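Local coordinates for molybdopterin biosynthesis enzyme, MoaB (Thermus thermophilus, PDB 3MCH), which takes part in molybdenum cofactor biosynthesis, in which it probably binds molybdopterin, at residues B[18-21]-B[22-25]; B[73-76]-B[77-80]. One frame throughout, in Å; residues are numbered along the deposited sequence.

Interaction 1 (B[18-21]-B[22-25]); sequences RQDT and THLA
The backbone runs from an extended loop into a helix at Asp20 and Thr21, and the first turn is closed by Ala25 N, which donates to Thr21 O at 3.1 Å. Asp20 is the N-cap. Its OD1 accepts from His23 N at 3.0 Å, a nearly straight bond (169°). The N-H comes from well above the carboxylate plane, not within it. A second, weak bond reaches Asp20 OD1 from Thr22 N at 3.2 Å. With CG anti to the backbone N (chi1 -178°), the carboxylate swings forward over the start of the helix. Asp20 OD2 then lies 3.3 Å from His23 CB, while Thr8 OG1 and Tyr40 OH hydrogen bond to it. Both oxygens of this buried acid are therefore occupied. A water joins OD1 of Asp20 to Arg18 NH1 and Thr22 OG1. Another water donates to Asp20 O at 2.9 Å and also hydrogen bonds with His23 ND1, so the imidazole is tied to the cap through solvent. On the outer side, Gln19 and Leu24 cross at about a right angle. Leu24 CD1 sits 3.6 Å from Gln19 CD, against the amide end of the extended glutamine chain. These two residues hold the positions of a hydrophobic staple, flanking the cap, although an amide replaces the usual apolar partner. Around the contact, His23 stacks on Tyr40 of strand 35-43, and Thr8 belongs to strand 2-9. Thr22 OG1 bonds to Gly130 O. Thr21, Thr22 and Ala25 pack on helix 132-142, so the start of helix 21-30 touches that helix as well as strands 2-9 and 35-43.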
loop_
_atom_site.group_PDB
_atom_site.type_symbol
_atom_site.label_atom_id
_atom_site.label_comp_id
_atom_site.label_asym_id
_atom_site.label_seq_id
_atom_site.Cartn_x
_atom_site.Cartn_y
_atom_site.Cartn_z
ATOM N N ARG B 18 6.297 22.484 27.346
ATOM C CA ARG B 18 5.079 22.137 26.622
ATOM C C ARG B 18 4.799 20.708 27.054
ATOM O O ARG B 18 5.726 19.909 27.217
ATOM C CB ARG B 18 5.361 22.277 25.113
ATOM C CG ARG B 18 5.826 21.001 24.402
ATOM C CD ARG B 18 5.717 21.143 22.888
ATOM N NE ARG B 18 4.329 21.129 22.424
ATOM C CZ ARG B 18 3.595 20.028 22.295
ATOM N NH1 ARG B 18 4.116 18.845 22.592
ATOM N NH2 ARG B 18 2.338 20.106 21.878
ATOM N N GLN B 19 3.529 20.387 27.272
ATOM C CA GLN B 19 3.177 19.035 27.674
ATOM C C GLN B 19 2.912 18.285 26.377
ATOM O O GLN B 19 2.256 18.797 25.467
ATOM C CB GLN B 19 1.941 18.994 28.581
ATOM C CG GLN B 19 1.500 17.572 28.896
ATOM C CD GLN B 19 0.380 17.492 29.915
ATOM O OE1 GLN B 19 -0.694 18.068 29.728
ATOM N NE2 GLN B 19 0.623 16.761 31.000
ATOM N N ASP B 20 3.443 17.073 26.294
ATOM C CA ASP B 20 3.276 16.241 25.114
ATOM C C ASP B 20 1.858 15.701 25.141
ATOM O O ASP B 20 1.599 14.669 25.760
ATOM C CB ASP B 20 4.284 15.092 25.156
ATOM C CG ASP B 20 4.215 14.213 23.933
ATOM O OD1 ASP B 20 3.273 14.380 23.132
ATOM O OD2 ASP B 20 5.105 13.353 23.782
ATOM N N THR B 21 0.941 16.400 24.473
ATOM C CA THR B 21 -0.459 15.994 24.446
ATOM C C THR B 21 -0.764 14.811 23.530
ATOM O O THR B 21 -1.790 14.151 23.692
ATOM C CB THR B 21 -1.375 17.165 24.047
ATOM O OG1 THR B 21 -0.910 17.745 22.825
ATOM C CG2 THR B 21 -1.398 18.225 25.150
ATOM N N THR B 22 0.112 14.540 22.568
ATOM C CA THR B 22 -0.117 13.410 21.675
ATOM C C THR B 22 0.139 12.130 22.468
ATOM O O THR B 22 -0.615 11.162 22.368
ATOM C CB THR B 22 0.808 13.472 20.457
ATOM O OG1 THR B 22 0.605 14.719 19.781
ATOM C CG2 THR B 22 0.496 12.327 19.491
ATOM N N HIS B 23 1.209 12.142 23.256
ATOM C CA HIS B 23 1.562 11.020 24.121
ATOM C C HIS B 23 0.328 10.661 24.954
ATOM O O HIS B 23 -0.045 9.493 25.070
ATOM C CB HIS B 23 2.715 11.438 25.043
ATOM C CG HIS B 23 2.941 10.518 26.203
ATOM N ND1 HIS B 23 3.387 10.967 27.428
ATOM C CD2 HIS B 23 2.797 9.177 26.325
ATOM C CE1 HIS B 23 3.509 9.944 28.254
ATOM N NE2 HIS B 23 3.158 8.846 27.610
ATOM N N LEU B 24 -0.311 11.679 25.528
ATOM C CA LEU B 24 -1.498 11.463 26.350
ATOM C C LEU B 24 -2.684 10.906 25.573
ATOM O O LEU B 24 -3.434 10.080 26.089
ATOM C CB LEU B 24 -1.910 12.767 27.035
ATOM C CG LEU B 24 -0.908 13.333 28.043
ATOM C CD1 LEU B 24 -1.461 14.619 28.623
ATOM C CD2 LEU B 24 -0.647 12.323 29.150
ATOM N N ALA B 25 -2.862 11.362 24.338
ATOM C CA ALA B 25 -3.968 10.884 23.512
ATOM C C ALA B 25 -3.783 9.397 23.221
ATOM O O ALA B 25 -4.744 8.626 23.230
ATOM C CB ALA B 25 -4.029 11.666 22.208
HETATM O O HOH W 1 3.269 16.164 21.012
HETATM O O HOH W 2 2.938 13.747 28.177
#

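Interaction 2 (B[73-76]-B[77-80]); sequences GLAP and RDRT
Asp78 folds back on Ala75 across a type I beta turn that runs from Ala75 to Asp78. Asp78 N donates to Ala75 O at 2.9 Å and closes the turn. Pro76 follows Ala75, and its phi of -55° suits that place. The Asp78 side chain leaves its backbone toward residues 73-75. Its CG stands beside its own backbone N and anti to the carbonyl carbon (chi1 -58°), which carries the carboxylate back under the turn. There Asp78 OD2 takes a weak bond from Ala75 N at 3.1 Å. The modelled 2.9 Å between Asp78 OD2 and Ala75 CB is shorter than a normal contact, so the exact carboxylate position is doubtful. Asp78 OD2 also comes within 3.4 Å of Gly73 CA, where the lack of a side chain lets it in. A water bridges Gly73 O and Asp78 O, which adds a link between the two arms. The two arginines reach out on the other side of the turn. Arg79 CG passes Pro76 O at 3.9 Å, and the chain then bends at chi3 (-72°). Arg79 NH2 comes to the edge of the Arg77 guanidinium, in its plane, 3.1 Å from Arg77 NH1. Both are donors, so this is a close approach and not a hydrogen bond. Arg77 is bent at chi2, and its NH2 forms salt bridges with Glu46 and Asp11. These acids probably offset the charge gathered there. Leu74 and Pro76 meet the second subunit, whose Arg90 donates to Leu74 O. Arg79 is the N-cap residue of helix 80-85. This type I turn, just after the GGTG sequence that follows strand 65-69, lies in the signature region of MoCF biosynthesis proteins.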
loop_
_atom_site.group_PDB
_atom_site.type_symbol
_atom_site.label_atom_id
_atom_site.label_comp_id
_atom_site.label_asym_id
_atom_site.label_seq_id
_atom_site.Cartn_x
_atom_site.Cartn_y
_atom_site.Cartn_z
ATOM N N GLY B 73 4.672 13.570 7.926
ATOM C CA GLY B 73 4.078 14.452 6.936
ATOM C C GLY B 73 4.857 14.581 5.641
ATOM O O GLY B 73 5.830 13.866 5.409
ATOM N N LEU B 74 4.422 15.511 4.796
ATOM C CA LEU B 74 5.062 15.748 3.508
ATOM C C LEU B 74 6.226 16.734 3.587
ATOM O O LEU B 74 6.918 16.966 2.594
ATOM C CB LEU B 74 4.024 16.246 2.498
ATOM C CG LEU B 74 3.178 15.189 1.779
ATOM C CD1 LEU B 74 2.755 14.089 2.736
ATOM C CD2 LEU B 74 1.963 15.862 1.152
ATOM N N ALA B 75 6.442 17.310 4.765
ATOM C CA ALA B 75 7.532 18.261 4.955
ATOM C C ALA B 75 8.876 17.553 4.826
ATOM O O ALA B 75 9.047 16.428 5.298
ATOM C CB ALA B 75 7.419 18.924 6.322
ATOM N N PRO B 76 9.852 18.208 4.177
ATOM C CA PRO B 76 11.192 17.650 3.978
ATOM C C PRO B 76 11.885 17.218 5.270
ATOM O O PRO B 76 12.819 16.416 5.238
ATOM C CB PRO B 76 11.934 18.788 3.280
ATOM C CG PRO B 76 10.852 19.429 2.474
ATOM C CD PRO B 76 9.719 19.495 3.472
ATOM N N ARG B 77 11.433 17.747 6.403
ATOM C CA ARG B 77 12.042 17.398 7.681
ATOM C C ARG B 77 11.438 16.129 8.282
ATOM O O ARG B 77 12.073 15.457 9.097
ATOM C CB ARG B 77 11.908 18.561 8.669
ATOM C CG ARG B 77 12.757 18.397 9.923
ATOM C CD ARG B 77 13.694 19.582 10.122
ATOM N NE ARG B 77 14.599 19.381 11.252
ATOM C CZ ARG B 77 15.543 18.445 11.299
ATOM N NH1 ARG B 77 15.712 17.618 10.275
ATOM N NH2 ARG B 77 16.318 18.333 12.369
ATOM N N ASP B 78 10.214 15.801 7.875
ATOM C CA ASP B 78 9.539 14.601 8.369
ATOM C C ASP B 78 10.170 13.361 7.748
ATOM O O ASP B 78 9.853 13.000 6.615
ATOM C CB ASP B 78 8.052 14.634 8.011
ATOM C CG ASP B 78 7.346 15.858 8.554
ATOM O OD1 ASP B 78 7.525 16.170 9.747
ATOM O OD2 ASP B 78 6.604 16.505 7.787
ATOM N N ARG B 79 11.054 12.707 8.492
ATOM C CA ARG B 79 11.724 11.516 7.982
ATOM C C ARG B 79 11.548 10.294 8.876
ATOM O O ARG B 79 12.314 9.331 8.789
ATOM C CB ARG B 79 13.214 11.808 7.776
ATOM C CG ARG B 79 13.478 12.799 6.650
ATOM C CD ARG B 79 14.958 13.140 6.514
ATOM N NE ARG B 79 15.430 13.982 7.609
ATOM C CZ ARG B 79 16.652 14.501 7.683
ATOM N NH1 ARG B 79 17.540 14.266 6.725
ATOM N NH2 ARG B 79 16.987 15.264 8.715
ATOM N N THR B 80 10.530 10.324 9.728
ATOM C CA THR B 80 10.273 9.202 10.624
ATOM C C THR B 80 10.019 7.907 9.853
ATOM O O THR B 80 10.481 6.843 10.258
ATOM C CB THR B 80 9.073 9.495 11.550
ATOM O OG1 THR B 80 9.372 10.643 12.354
ATOM C CG2 THR B 80 8.798 8.306 12.474
HETATM O O HOH W 3 7.346 11.683 6.060
#

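Overall arrangement
Interactions 1 and 2 do not touch. Their centres are 20 Å apart and their nearest atoms about 12 Å. Both lie where the chain, after a parallel strand, enters the next helix: interaction 1 at the start of helix 21-30, after strand 2-9, and interaction 2 in the loop that leads from strand 65-69 to helix 80-85. In the sheet these two strands are neighbours. Interaction 1 is partly buried and meets no other subunit, whereas interaction 2 is at the surface and borders the second subunit. Both belong to the probable molybdopterin-binding domain. Neither contact includes a bound ligand, so a direct role in cofactor binding remains an inference from the family.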